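Long-range contacts in 6-carboxyhexanoate--CoA ligase (Aquifex aeolicus, PDB 5TV6), which belongs to the BioW family of 6-carboxyhexanoate--CoA ligases and is modelled here with pimelic acid bound beside a mixed beta sheet: residues S66-K71 with G198-T203; D186-Y191 with P204-G209; E87-E92 with V175-C180. All blocks are in the same frame, centred on the assembly; numbering follows the deposited sequence.

Overall arrangement
All three interactions meet one mixed six-stranded sheet. Across it, strand 65-69 lies at one edge, followed by 198-203, 190-194 and 177-181. Interaction 1 pairs the first two strands. Interaction 2 joins the approach to strand 190-194 with the loop after 198-203. Interaction 3 packs the turn between helices 73-85 and 91-103 near the beginning of strand 177-181. Centres of interactions 1 and 2 are about 11 Å apart, those of 1 and 3 about 15 Å, and those of 2 and 3 about 20 Å. Along the chain, interaction 3 falls between the two halves of interaction 1, whose segments alternate with those of interaction 2. Interactions 1 and 2 both touch pimelic acid; interaction 3 is structural packing.

Interaction 1: residues S66-K71 with G198-T203; sequences STYSFK and GYVRIT. With PML (pimelic acid), chain C.
The carbonyl oxygen of R201 is met by two groups of the adjacent strand. Y68 N donates a hydrogen bond to R201 O at 2.8 Å, and T67 CA brings a weaker C-H contact to R201 O at 3.4 Å. This is parallel beta pairing at one edge of the mixed sheet, strand 65-69. Y68 O takes a bond from T203 N, so Y68 brackets I202 on both sides. S66 brackets V200 likewise, donating from its N to Y199 O and accepting R201 N on its O. The T67 and R201 side chains run side by side on one face. R201 NH1 donates to T67 OG1 at 2.8 Å, at the guanidinium edge away from the ligand. The arginine chain bends at chi3 (61°), which turns its other nitrogens to the pimelic acid carboxylate. R201 NE reaches ligand O71 at 3.1 Å, and R201 NH2 reaches ligand O72 at the same distance. Y199 OH also donates to ligand O71, at 2.6 Å. Two residues of strand 198-203 grip that carboxylate, which Y187 also binds. The other face, with S66, Y68, V200 and I202, is mostly apolar. I202, F70 and Y68 pack on helix 73-85, where F79 meets the rings of Y68 and F70. Y68 CD1 touches V200 CG1 at 4.0 Å, and I202 CG2 sits at the edge of the F70 ring, 4.0 Å from F70 CE2.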
ATOM      1  N   SER A  66     -10.378   8.618   8.559  1.00 38.16           N
ATOM      2  CA  SER A  66     -11.222   8.236   9.685  1.00 38.49           C
ATOM      3  C   SER A  66     -10.799   6.865  10.187  1.00 36.35           C
ATOM      4  O   SER A  66     -10.070   6.133   9.516  1.00 36.50           O
ATOM      5  CB  SER A  66     -12.707   8.238   9.314  1.00 37.96           C
ATOM      6  OG  SER A  66     -12.921   7.534   8.104  1.00 40.23           O
ATOM      7  N   THR A  67     -11.273   6.512  11.382  1.00 35.75           N
ATOM      8  CA  THR A  67     -10.907   5.254  12.019  1.00 35.72           C
ATOM      9  C   THR A  67     -12.142   4.625  12.644  1.00 35.19           C
ATOM     10  O   THR A  67     -12.918   5.309  13.317  1.00 38.15           O
ATOM     11  CB  THR A  67      -9.817   5.467  13.095  1.00 33.97           C
ATOM     12  OG1 THR A  67      -8.649   6.036  12.493  1.00 33.10           O
ATOM     13  CG2 THR A  67      -9.431   4.155  13.746  1.00 30.11           C
ATOM     14  N   TYR A  68     -12.313   3.318  12.436  1.00 35.78           N
ATOM     15  CA  TYR A  68     -13.437   2.564  12.981  1.00 33.19           C
ATOM     16  C   TYR A  68     -12.912   1.303  13.655  1.00 34.92           C
ATOM     17  O   TYR A  68     -11.949   0.706  13.169  1.00 39.23           O
ATOM     18  CB  TYR A  68     -14.434   2.213  11.875  1.00 33.68           C
ATOM     19  CG  TYR A  68     -15.149   3.422  11.322  1.00 34.17           C
ATOM     20  CD1 TYR A  68     -14.518   4.269  10.429  1.00 32.12           C
ATOM     21  CD2 TYR A  68     -16.458   3.720  11.699  1.00 36.32           C
ATOM     22  CE1 TYR A  68     -15.148   5.383   9.933  1.00 35.16           C
ATOM     23  CE2 TYR A  68     -17.104   4.844  11.207  1.00 36.30           C
ATOM     24  CZ  TYR A  68     -16.436   5.675  10.323  1.00 40.34           C
ATOM     25  OH  TYR A  68     -17.050   6.795   9.810  1.00 44.38           O
ATOM     26  N   SER A  69     -13.529   0.910  14.785  1.00 34.15           N
ATOM     27  CA  SER A  69     -13.167  -0.287  15.548  1.00 33.44           C
ATOM     28  C   SER A  69     -14.393  -1.147  15.810  1.00 39.19           C
ATOM     29  O   SER A  69     -15.450  -0.634  16.188  1.00 40.22           O
ATOM     30  CB  SER A  69     -12.543   0.051  16.891  1.00 30.57           C
ATOM     31  OG  SER A  69     -11.483   0.956  16.713  1.00 45.54           O
ATOM     32  N   PHE A  70     -14.240  -2.462  15.640  1.00 45.22           N
ATOM     33  CA  PHE A  70     -15.343  -3.411  15.729  1.00 37.53           C
ATOM     34  C   PHE A  70     -14.935  -4.562  16.633  1.00 40.45           C
ATOM     35  O   PHE A  70     -13.767  -4.689  17.020  1.00 41.66           O
ATOM     36  CB  PHE A  70     -15.746  -3.898  14.337  1.00 39.03           C
ATOM     37  CG  PHE A  70     -16.155  -2.788  13.423  1.00 37.67           C
ATOM     38  CD1 PHE A  70     -17.444  -2.277  13.466  1.00 39.01           C
ATOM     39  CD2 PHE A  70     -15.249  -2.221  12.550  1.00 37.19           C
ATOM     40  CE1 PHE A  70     -17.828  -1.225  12.636  1.00 34.67           C
ATOM     41  CE2 PHE A  70     -15.624  -1.168  11.719  1.00 34.84           C
ATOM     42  CZ  PHE A  70     -16.913  -0.672  11.766  1.00 35.09           C
ATOM     43  N   LYS A  71     -15.910  -5.400  17.000  1.00 42.55           N
ATOM     44  CA  LYS A  71     -15.597  -6.468  17.944  1.00 46.82           C
ATOM     45  C   LYS A  71     -14.978  -7.691  17.280  1.00 45.82           C
ATOM     46  O   LYS A  71     -14.420  -8.543  17.977  1.00 49.88           O
ATOM     47  CB  LYS A  71     -16.835  -6.935  18.719  1.00 44.37           C
ATOM     48  CG  LYS A  71     -17.974  -5.964  18.922  1.00 48.41           C
ATOM     49  CD  LYS A  71     -19.093  -6.713  19.678  1.00 51.89           C
ATOM     50  CE  LYS A  71     -20.480  -6.102  19.521  1.00 47.86           C
ATOM     51  NZ  LYS A  71     -21.064  -6.306  18.163  1.00 54.09           N
ATOM     52  N   GLY A 198     -12.313   8.514   1.274  1.00 50.01           N
ATOM     53  CA  GLY A 198     -11.068   8.849   1.940  1.00 45.47           C
ATOM     54  C   GLY A 198     -10.303   7.608   2.378  1.00 43.58           C
ATOM     55  O   GLY A 198     -10.447   6.506   1.829  1.00 41.73           O
ATOM     56  N   TYR A 199      -9.479   7.801   3.401  1.00 40.60           N
ATOM     57  CA  TYR A 199      -8.666   6.735   3.979  1.00 37.60           C
ATOM     58  C   TYR A 199      -9.386   6.242   5.236  1.00 35.11           C
ATOM     59  O   TYR A 199      -9.331   6.887   6.286  1.00 36.60           O
ATOM     60  CB  TYR A 199      -7.255   7.254   4.270  1.00 34.58           C
ATOM     61  CG  TYR A 199      -6.288   6.212   4.793  1.00 33.30           C
ATOM     62  CD1 TYR A 199      -5.759   5.235   3.955  1.00 35.82           C
ATOM     63  CD2 TYR A 199      -5.909   6.206   6.126  1.00 33.37           C
ATOM     64  CE1 TYR A 199      -4.877   4.277   4.436  1.00 34.75           C
ATOM     65  CE2 TYR A 199      -5.034   5.267   6.613  1.00 32.71           C
ATOM     66  CZ  TYR A 199      -4.525   4.305   5.768  1.00 34.86           C
ATOM     67  OH  TYR A 199      -3.667   3.377   6.275  1.00 36.50           O
ATOM     68  N   VAL A 200     -10.060   5.097   5.131  1.00 33.78           N
ATOM     69  CA  VAL A 200     -10.921   4.576   6.194  1.00 34.23           C
ATOM     70  C   VAL A 200     -10.171   3.456   6.907  1.00 32.20           C
ATOM     71  O   VAL A 200     -10.153   2.313   6.435  1.00 31.09           O
ATOM     72  CB  VAL A 200     -12.267   4.081   5.646  1.00 34.07           C
ATOM     73  CG1 VAL A 200     -13.157   3.609   6.776  1.00 31.99           C
ATOM     74  CG2 VAL A 200     -12.961   5.170   4.854  1.00 36.06           C
ATOM     75  N   ARG A 201      -9.562   3.767   8.055  1.00 29.57           N
ATOM     76  CA  ARG A 201      -8.863   2.748   8.831  1.00 32.49           C
ATOM     77  C   ARG A 201      -9.891   1.907   9.582  1.00 33.25           C
ATOM     78  O   ARG A 201     -10.835   2.446  10.167  1.00 34.19           O
ATOM     79  CB  ARG A 201      -7.857   3.376   9.802  1.00 27.02           C
ATOM     80  CG  ARG A 201      -6.973   4.439   9.162  1.00 31.41           C
ATOM     81  CD  ARG A 201      -6.094   5.241  10.164  1.00 31.16           C
ATOM     82  NE  ARG A 201      -5.161   4.398  10.914  1.00 33.03           N
ATOM     83  CZ  ARG A 201      -5.237   4.154  12.227  1.00 36.41           C
ATOM     84  NH1 ARG A 201      -6.199   4.707  12.977  1.00 32.89           N
ATOM     85  NH2 ARG A 201      -4.336   3.360  12.802  1.00 34.31           N
ATOM     86  N   ILE A 202      -9.719   0.585   9.537  1.00 35.12           N
ATOM     87  CA  ILE A 202     -10.636  -0.382  10.131  1.00 34.84           C
ATOM     88  C   ILE A 202      -9.815  -1.354  10.968  1.00 35.61           C
ATOM     89  O   ILE A 202      -8.796  -1.863  10.492  1.00 36.59           O
ATOM     90  CB  ILE A 202     -11.421  -1.143   9.046  1.00 32.79           C
ATOM     91  CG1 ILE A 202     -12.117  -0.155   8.117  1.00 30.90           C
ATOM     92  CG2 ILE A 202     -12.374  -2.163   9.668  1.00 28.40           C
ATOM     93  CD1 ILE A 202     -12.710  -0.811   6.922  1.00 34.14           C
ATOM     94  N   THR A 203     -10.246  -1.607  12.207  1.00 36.54           N
ATOM     95  CA  THR A 203      -9.519  -2.545  13.069  1.00 38.07           C
ATOM     96  C   THR A 203     -10.479  -3.656  13.427  1.00 45.70           C
ATOM     97  O   THR A 203     -11.694  -3.416  13.435  1.00 43.82           O
ATOM     98  CB  THR A 203      -8.910  -1.877  14.314  1.00 38.19           C
ATOM     99  OG1 THR A 203      -8.172  -0.730  13.890  1.00 42.69           O
ATOM    100  CG2 THR A 203      -7.925  -2.812  15.011  1.00 37.11           C
TER
HETATM  101  C1  PML C 500       0.692  -2.911   5.841  1.00 54.97           C
HETATM  102  O11 PML C 500       0.679  -3.637   4.807  1.00 55.89           O
HETATM  103  O12 PML C 500       1.506  -3.137   6.791  1.00 53.93           O
HETATM  104  C2  PML C 500      -0.304  -1.757   5.942  1.00 46.81           C
HETATM  105  C3  PML C 500      -1.038  -1.830   7.274  1.00 47.00           C
HETATM  106  C4  PML C 500      -2.328  -1.034   7.270  1.00 44.25           C
HETATM  107  C5  PML C 500      -2.093   0.393   7.736  1.00 40.19           C
HETATM  108  C6  PML C 500      -3.291   0.818   8.572  1.00 41.12           C
HETATM  109  C7  PML C 500      -2.993   2.067   9.398  1.00 37.38           C
HETATM  110  O71 PML C 500      -3.146   3.188   8.856  1.00 33.35           O
HETATM  111  O72 PML C 500      -2.611   1.971  10.597  1.00 33.34           O

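Interaction 2: residues D186-Y191 with P204-G209; sequences DYVTGY and PLKEKG. With PML (pimelic acid), chain C.
Y187, whose carbonyl O meets K206 CE at 3.7 Å, turns the edge of its ring to pimelic acid. Ligand O72 lies in the ring plane and accepts a hydrogen bond from Y187 OH, modelled at 2.5 Å, a length that is doubtful. R159 makes a cation-pi contact with the same ring. The Y191 ring has ligand C4 near its plane and meets the ring of Y199 at about 45°. These rings line the ligand pocket, and the loop 204-209 packs behind their backbone. A single hydrogen bond crosses the contact: L205 N donates to V188 O at 3.0 Å. V188 points at the loop, and its CG1 lies 3.3 Å from K206 O. L205 CD1 rests on G190 CA at 3.6 Å, a place where G190 has no side chain to intervene. K206 CG touches V188 CG1, and the extended chain beyond it runs on to Y187 O. At the exposed end, D186 OD1 and K208 NZ are 4.4 Å apart, too far for a salt bridge. The contact thus has one backbone bond and packing. K206 NZ is satisfied by the carbonyls of S182 and D184, which probably ties the loop to the turn before 186-191, while these two charges probably add only weak attraction.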
ATOM      1  N   ASP A 186       0.805  -9.568  14.047  1.00 62.36           N
ATOM      2  CA  ASP A 186       0.608  -8.740  15.229  1.00 66.93           C
ATOM      3  C   ASP A 186      -0.061  -7.400  14.931  1.00 62.68           C
ATOM      4  O   ASP A 186      -0.237  -6.602  15.854  1.00 64.10           O
ATOM      5  CB  ASP A 186       1.960  -8.480  15.903  1.00 72.20           C
ATOM      6  CG  ASP A 186       2.343  -9.563  16.883  1.00 80.15           C
ATOM      7  OD1 ASP A 186       1.751 -10.667  16.814  1.00 83.54           O
ATOM      8  OD2 ASP A 186       3.257  -9.313  17.704  1.00 83.62           O
ATOM      9  N   TYR A 187      -0.420  -7.119  13.678  1.00 53.76           N
ATOM     10  CA  TYR A 187      -0.947  -5.809  13.298  1.00 49.34           C
ATOM     11  C   TYR A 187      -2.241  -6.030  12.522  1.00 48.03           C
ATOM     12  O   TYR A 187      -2.216  -6.409  11.348  1.00 47.00           O
ATOM     13  CB  TYR A 187       0.074  -5.031  12.482  1.00 46.90           C
ATOM     14  CG  TYR A 187      -0.239  -3.562  12.317  1.00 45.81           C
ATOM     15  CD1 TYR A 187      -1.118  -3.126  11.329  1.00 42.60           C
ATOM     16  CD2 TYR A 187       0.355  -2.608  13.140  1.00 40.36           C
ATOM     17  CE1 TYR A 187      -1.399  -1.792  11.172  1.00 42.47           C
ATOM     18  CE2 TYR A 187       0.079  -1.272  12.990  1.00 37.64           C
ATOM     19  CZ  TYR A 187      -0.797  -0.866  12.006  1.00 43.09           C
ATOM     20  OH  TYR A 187      -1.084   0.472  11.847  1.00 42.21           O
ATOM     21  N   VAL A 188      -3.374  -5.767  13.168  1.00 44.00           N
ATOM     22  CA  VAL A 188      -4.671  -6.164  12.641  1.00 45.56           C
ATOM     23  C   VAL A 188      -5.477  -4.976  12.124  1.00 43.60           C
ATOM     24  O   VAL A 188      -6.658  -5.134  11.797  1.00 45.16           O
ATOM     25  CB  VAL A 188      -5.461  -6.956  13.693  1.00 43.18           C
ATOM     26  CG1 VAL A 188      -4.678  -8.186  14.090  1.00 47.35           C
ATOM     27  CG2 VAL A 188      -5.692  -6.103  14.903  1.00 40.26           C
ATOM     28  N   THR A 189      -4.878  -3.788  12.036  1.00 37.23           N
ATOM     29  CA  THR A 189      -5.560  -2.630  11.473  1.00 39.10           C
ATOM     30  C   THR A 189      -5.276  -2.587   9.980  1.00 36.99           C
ATOM     31  O   THR A 189      -4.128  -2.746   9.552  1.00 44.15           O
ATOM     32  CB  THR A 189      -5.109  -1.310  12.135  1.00 39.49           C
ATOM     33  OG1 THR A 189      -5.398  -1.317  13.537  1.00 39.36           O
ATOM     34  CG2 THR A 189      -5.825  -0.131  11.530  1.00 33.22           C
ATOM     35  N   GLY A 190      -6.312  -2.372   9.193  1.00 31.42           N
ATOM     36  CA  GLY A 190      -6.122  -2.247   7.769  1.00 32.38           C
ATOM     37  C   GLY A 190      -6.910  -1.071   7.270  1.00 33.95           C
ATOM     38  O   GLY A 190      -7.184  -0.146   8.042  1.00 37.05           O
ATOM     39  N   TYR A 191      -7.298  -1.072   6.002  1.00 34.12           N
ATOM     40  CA  TYR A 191      -8.066   0.071   5.552  1.00 33.17           C
ATOM     41  C   TYR A 191      -8.775  -0.226   4.247  1.00 36.42           C
ATOM     42  O   TYR A 191      -8.474  -1.190   3.543  1.00 38.40           O
ATOM     43  CB  TYR A 191      -7.190   1.311   5.396  1.00 31.37           C
ATOM     44  CG  TYR A 191      -6.072   1.193   4.392  1.00 36.52           C
ATOM     45  CD1 TYR A 191      -6.286   1.481   3.062  1.00 37.98           C
ATOM     46  CD2 TYR A 191      -4.781   0.825   4.786  1.00 38.92           C
ATOM     47  CE1 TYR A 191      -5.271   1.388   2.147  1.00 38.72           C
ATOM     48  CE2 TYR A 191      -3.752   0.737   3.867  1.00 34.81           C
ATOM     49  CZ  TYR A 191      -4.010   1.023   2.547  1.00 36.29           C
ATOM     50  OH  TYR A 191      -3.019   0.954   1.601  1.00 35.66           O
ATOM     51  N   PRO A 204      -9.913  -4.784  13.908  1.00 52.39           N
ATOM     52  CA  PRO A 204      -9.663  -6.181  13.508  1.00 45.14           C
ATOM     53  C   PRO A 204     -10.140  -6.537  12.104  1.00 46.26           C
ATOM     54  O   PRO A 204     -11.246  -7.024  11.964  1.00 45.92           O
ATOM     55  CB  PRO A 204     -10.417  -6.989  14.563  1.00 40.25           C
ATOM     56  CG  PRO A 204     -11.484  -6.079  14.999  1.00 41.01           C
ATOM     57  CD  PRO A 204     -10.697  -4.810  15.156  1.00 51.95           C
ATOM     58  N   LEU A 205      -9.318  -6.303  11.083  1.00 42.95           N
ATOM     59  CA  LEU A 205      -9.614  -6.857   9.768  1.00 45.97           C
ATOM     60  C   LEU A 205      -9.162  -8.308   9.633  1.00 50.31           C
ATOM     61  O   LEU A 205      -9.392  -8.923   8.585  1.00 50.47           O
ATOM     62  CB  LEU A 205      -8.976  -6.002   8.675  1.00 40.41           C
ATOM     63  CG  LEU A 205      -9.877  -4.863   8.229  1.00 39.55           C
ATOM     64  CD1 LEU A 205      -9.192  -3.963   7.218  1.00 36.50           C
ATOM     65  CD2 LEU A 205     -11.174  -5.430   7.665  1.00 38.92           C
ATOM     66  N   LYS A 206      -8.551  -8.867  10.672  1.00 46.47           N
ATOM     67  CA  LYS A 206      -8.085 -10.242  10.686  1.00 48.74           C
ATOM     68  C   LYS A 206      -7.733 -10.567  12.123  1.00 52.47           C
ATOM     69  O   LYS A 206      -7.420  -9.672  12.915  1.00 48.86           O
ATOM     70  CB  LYS A 206      -6.864 -10.446   9.782  1.00 51.06           C
ATOM     71  CG  LYS A 206      -5.551 -10.025  10.452  1.00 53.31           C
ATOM     72  CD  LYS A 206      -4.377  -9.992   9.484  1.00 54.86           C
ATOM     73  CE  LYS A 206      -3.055  -9.868  10.221  1.00 49.98           C
ATOM     74  NZ  LYS A 206      -1.907  -9.771   9.280  1.00 49.65           N
ATOM     75  N   GLU A 207      -7.775 -11.856  12.450  1.00 53.71           N
ATOM     76  CA  GLU A 207      -7.456 -12.293  13.802  1.00 54.55           C
ATOM     77  C   GLU A 207      -5.969 -12.134  14.077  1.00 53.42           C
ATOM     78  O   GLU A 207      -5.136 -12.279  13.183  1.00 58.87           O
ATOM     79  CB  GLU A 207      -7.854 -13.755  14.001  1.00 59.90           C
ATOM     80  CG  GLU A 207      -8.505 -14.066  15.341  1.00 58.07           C
ATOM     81  CD  GLU A 207      -9.992 -13.746  15.363  1.00 63.28           C
ATOM     82  OE1 GLU A 207     -10.461 -13.178  16.372  1.00 63.19           O
ATOM     83  OE2 GLU A 207     -10.691 -14.067  14.374  1.00 62.60           O
ATOM     84  N   LYS A 208      -5.636 -11.836  15.326  1.00 53.98           N
ATOM     85  CA  LYS A 208      -4.236 -11.873  15.720  1.00 60.23           C
ATOM     86  C   LYS A 208      -3.658 -13.246  15.383  1.00 68.65           C
ATOM     87  O   LYS A 208      -4.376 -14.250  15.333  1.00 66.12           O
ATOM     88  CB  LYS A 208      -4.086 -11.570  17.209  1.00 55.56           C
ATOM     89  CG  LYS A 208      -2.920 -10.660  17.525  1.00 71.55           C
ATOM     90  CD  LYS A 208      -2.559 -10.693  19.004  1.00 79.03           C
ATOM     91  CE  LYS A 208      -1.149 -10.144  19.268  1.00 81.39           C
ATOM     92  NZ  LYS A 208      -1.141  -8.663  19.526  1.00 79.03           N
ATOM     93  N   GLY A 209      -2.355 -13.279  15.098  1.00 67.54           N
ATOM     94  CA  GLY A 209      -1.694 -14.502  14.683  1.00 65.58           C
ATOM     95  C   GLY A 209      -1.955 -14.943  13.255  1.00 62.44           C
ATOM     96  O   GLY A 209      -1.157 -15.713  12.707  1.00 67.66           O
TER
HETATM   97  C1  PML C 500       0.692  -2.911   5.841  1.00 54.97           C
HETATM   98  O11 PML C 500       0.679  -3.637   4.807  1.00 55.89           O
HETATM   99  O12 PML C 500       1.506  -3.137   6.791  1.00 53.93           O
HETATM  100  C2  PML C 500      -0.304  -1.757   5.942  1.00 46.81           C
HETATM  101  C3  PML C 500      -1.038  -1.830   7.274  1.00 47.00           C
HETATM  102  C4  PML C 500      -2.328  -1.034   7.270  1.00 44.25           C
HETATM  103  C5  PML C 500      -2.093   0.393   7.736  1.00 40.19           C
HETATM  104  C6  PML C 500      -3.291   0.818   8.572  1.00 41.12           C
HETATM  105  C7  PML C 500      -2.993   2.067   9.398  1.00 37.38           C
HETATM  106  O71 PML C 500      -3.146   3.188   8.856  1.00 33.35           O
HETATM  107  O72 PML C 500      -2.611   1.971  10.597  1.00 33.34           O

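Interaction 3: residues E87-E92 with V175-C180; sequences EGIKEE and VVAELC
I89 and A177 make the tight part of this contact. I89 CD1 presses on A177 CB at 3.7 Å, and both residues are buried. In I89, chi1 (-73°) puts CG1 anti to the carbonyl carbon, and the chi2 of 74° then turns CD1 to A177. A177 CB also has E87 CB beside it at 4.2 Å, so two residues of the turn meet this methyl. Towards the partly exposed side the fit is looser. I89 CD1 is 4.5 Å from V176 CG2, a marginal touch. E87 OE1 lies 3.7 Å from V176 O, and these two acceptors make no hydrogen bond. The E87 chain bends at chi2 (-70°), and its OE2 takes the backbone N-H groups of E196 and I197. The carboxylate thus ties the turn to the loop before strand 198-203. With no hydrogen bond across it, the contact is plain packing of a helix-helix turn on a sheet. E87 and I89 follow helix 73-85, and K90 is at the N-cap position of helix 91-103. A177 lies near the beginning of strand 177-181, between strands 190-194 and 214-219. A177 touches L84 of helix 73-85, while I89 touches A94 of helix 91-103.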
ATOM      1  N   GLU A  87     -18.099   3.604  -2.943  1.00 62.34           N
ATOM      2  CA  GLU A  87     -17.228   4.039  -4.030  1.00 67.93           C
ATOM      3  C   GLU A  87     -17.700   3.521  -5.384  1.00 73.66           C
ATOM      4  O   GLU A  87     -16.914   3.475  -6.340  1.00 72.78           O
ATOM      5  CB  GLU A  87     -15.784   3.599  -3.774  1.00 65.32           C
ATOM      6  CG  GLU A  87     -15.047   4.446  -2.747  1.00 60.55           C
ATOM      7  CD  GLU A  87     -14.751   5.838  -3.261  1.00 60.59           C
ATOM      8  OE1 GLU A  87     -14.597   5.966  -4.487  1.00 60.22           O
ATOM      9  OE2 GLU A  87     -14.668   6.792  -2.455  1.00 57.26           O
ATOM     10  N   GLY A  88     -18.969   3.133  -5.487  1.00 72.13           N
ATOM     11  CA  GLY A  88     -19.483   2.552  -6.697  1.00 68.40           C
ATOM     12  C   GLY A  88     -19.192   1.084  -6.891  1.00 67.41           C
ATOM     13  O   GLY A  88     -19.855   0.450  -7.710  1.00 76.63           O
ATOM     14  N   ILE A  89     -18.208   0.512  -6.194  1.00 68.29           N
ATOM     15  CA  ILE A  89     -18.044  -0.934  -6.266  1.00 70.64           C
ATOM     16  C   ILE A  89     -19.355  -1.546  -5.824  1.00 71.23           C
ATOM     17  O   ILE A  89     -20.010  -1.037  -4.905  1.00 73.00           O
ATOM     18  CB  ILE A  89     -16.875  -1.425  -5.391  1.00 74.36           C
ATOM     19  CG1 ILE A  89     -15.515  -1.063  -6.000  1.00 76.58           C
ATOM     20  CG2 ILE A  89     -16.947  -2.947  -5.165  1.00 70.26           C
ATOM     21  CD1 ILE A  89     -15.124   0.403  -5.878  1.00 73.89           C
ATOM     22  N   LYS A  90     -19.795  -2.598  -6.509  1.00 77.77           N
ATOM     23  CA  LYS A  90     -21.011  -3.259  -6.063  1.00 86.00           C
ATOM     24  C   LYS A  90     -20.646  -4.431  -5.173  1.00 82.03           C
ATOM     25  O   LYS A  90     -19.658  -5.137  -5.416  1.00 79.11           O
ATOM     26  CB  LYS A  90     -21.910  -3.725  -7.215  1.00 91.00           C
ATOM     27  CG  LYS A  90     -23.403  -3.840  -6.796  1.00 91.96           C
ATOM     28  CD  LYS A  90     -23.764  -5.207  -6.177  1.00 93.16           C
ATOM     29  CE  LYS A  90     -25.237  -5.329  -5.758  1.00 87.09           C
ATOM     30  NZ  LYS A  90     -25.577  -6.734  -5.366  1.00 85.53           N
ATOM     31  N   GLU A  91     -21.479  -4.629  -4.150  1.00 84.89           N
ATOM     32  CA  GLU A  91     -21.199  -5.486  -3.009  1.00 83.08           C
ATOM     33  C   GLU A  91     -20.543  -6.811  -3.376  1.00 81.51           C
ATOM     34  O   GLU A  91     -19.780  -7.344  -2.563  1.00 79.94           O
ATOM     35  CB  GLU A  91     -22.513  -5.696  -2.256  1.00 80.01           C
ATOM     36  CG  GLU A  91     -22.426  -6.604  -1.079  1.00 84.24           C
ATOM     37  CD  GLU A  91     -23.591  -6.513  -0.123  1.00 90.68           C
ATOM     38  OE1 GLU A  91     -23.630  -7.310   0.841  1.00 89.48           O
ATOM     39  OE2 GLU A  91     -24.451  -5.642  -0.354  1.00 90.67           O
ATOM     40  N   GLU A  92     -20.777  -7.324  -4.593  1.00 87.85           N
ATOM     41  CA  GLU A  92     -20.307  -8.659  -4.957  1.00 90.56           C
ATOM     42  C   GLU A  92     -18.802  -8.693  -5.217  1.00 86.02           C
ATOM     43  O   GLU A  92     -18.093  -9.567  -4.696  1.00 76.57           O
ATOM     44  CB  GLU A  92     -21.070  -9.165  -6.179  1.00 90.01           C
ATOM     45  CG  GLU A  92     -21.373 -10.659  -6.108  1.00 93.54           C
ATOM     46  CD  GLU A  92     -21.981 -11.037  -4.764  1.00 98.73           C
ATOM     47  OE1 GLU A  92     -21.501 -11.995  -4.115  1.00 94.52           O
ATOM     48  OE2 GLU A  92     -22.946 -10.360  -4.351  1.00 99.52           O
ATOM     49  N   VAL A 175      -6.555   4.153  -9.664  1.00 62.19           N
ATOM     50  CA  VAL A 175      -7.270   3.111  -8.933  1.00 60.76           C
ATOM     51  C   VAL A 175      -8.452   3.779  -8.249  1.00 59.06           C
ATOM     52  O   VAL A 175      -8.318   4.878  -7.694  1.00 60.68           O
ATOM     53  CB  VAL A 175      -6.353   2.400  -7.920  1.00 57.14           C
ATOM     54  CG1 VAL A 175      -7.148   1.389  -7.104  1.00 55.58           C
ATOM     55  CG2 VAL A 175      -5.211   1.703  -8.637  1.00 57.61           C
ATOM     56  N   VAL A 176      -9.628   3.161  -8.324  1.00 58.80           N
ATOM     57  CA  VAL A 176     -10.812   3.820  -7.774  1.00 61.20           C
ATOM     58  C   VAL A 176     -10.953   3.554  -6.279  1.00 54.33           C
ATOM     59  O   VAL A 176     -11.352   4.446  -5.527  1.00 53.10           O
ATOM     60  CB  VAL A 176     -12.087   3.417  -8.549  1.00 60.87           C
ATOM     61  CG1 VAL A 176     -12.173   4.184  -9.864  1.00 59.58           C
ATOM     62  CG2 VAL A 176     -12.132   1.926  -8.801  1.00 62.08           C
ATOM     63  N   ALA A 177     -10.602   2.350  -5.828  1.00 53.97           N
ATOM     64  CA  ALA A 177     -10.691   2.008  -4.419  1.00 51.82           C
ATOM     65  C   ALA A 177      -9.675   0.919  -4.104  1.00 53.32           C
ATOM     66  O   ALA A 177      -9.239   0.180  -4.992  1.00 53.73           O
ATOM     67  CB  ALA A 177     -12.103   1.551  -4.037  1.00 54.96           C
ATOM     68  N   GLU A 178      -9.314   0.817  -2.815  1.00 49.53           N
ATOM     69  CA  GLU A 178      -8.317  -0.146  -2.356  1.00 47.53           C
ATOM     70  C   GLU A 178      -8.794  -0.844  -1.094  1.00 42.78           C
ATOM     71  O   GLU A 178      -9.417  -0.225  -0.227  1.00 43.69           O
ATOM     72  CB  GLU A 178      -6.956   0.528  -2.078  1.00 45.11           C
ATOM     73  CG  GLU A 178      -5.942  -0.352  -1.352  1.00 40.76           C
ATOM     74  CD  GLU A 178      -4.517   0.200  -1.427  1.00 43.92           C
ATOM     75  OE1 GLU A 178      -4.273   1.147  -2.201  1.00 44.67           O
ATOM     76  OE2 GLU A 178      -3.633  -0.309  -0.711  1.00 42.90           O
ATOM     77  N   LEU A 179      -8.490  -2.134  -1.000  1.00 44.34           N
ATOM     78  CA  LEU A 179      -8.692  -2.915   0.210  1.00 44.51           C
ATOM     79  C   LEU A 179      -7.350  -3.494   0.637  1.00 46.85           C
ATOM     80  O   LEU A 179      -6.606  -4.012  -0.201  1.00 46.05           O
ATOM     81  CB  LEU A 179      -9.708  -4.031  -0.018  1.00 44.33           C
ATOM     82  CG  LEU A 179      -9.749  -5.093   1.086  1.00 44.59           C
ATOM     83  CD1 LEU A 179     -10.405  -4.520   2.311  1.00 40.89           C
ATOM     84  CD2 LEU A 179     -10.487  -6.337   0.614  1.00 50.25           C
ATOM     85  N   CYS A 180      -7.046  -3.413   1.938  1.00 43.59           N
ATOM     86  CA  CYS A 180      -5.712  -3.742   2.435  1.00 42.85           C
ATOM     87  C   CYS A 180      -5.765  -4.066   3.921  1.00 41.98           C
ATOM     88  O   CYS A 180      -6.367  -3.314   4.696  1.00 42.09           O
ATOM     89  CB  CYS A 180      -4.738  -2.569   2.200  1.00 42.45           C
ATOM     90  SG  CYS A 180      -3.174  -2.687   3.111  1.00 34.01           S
TER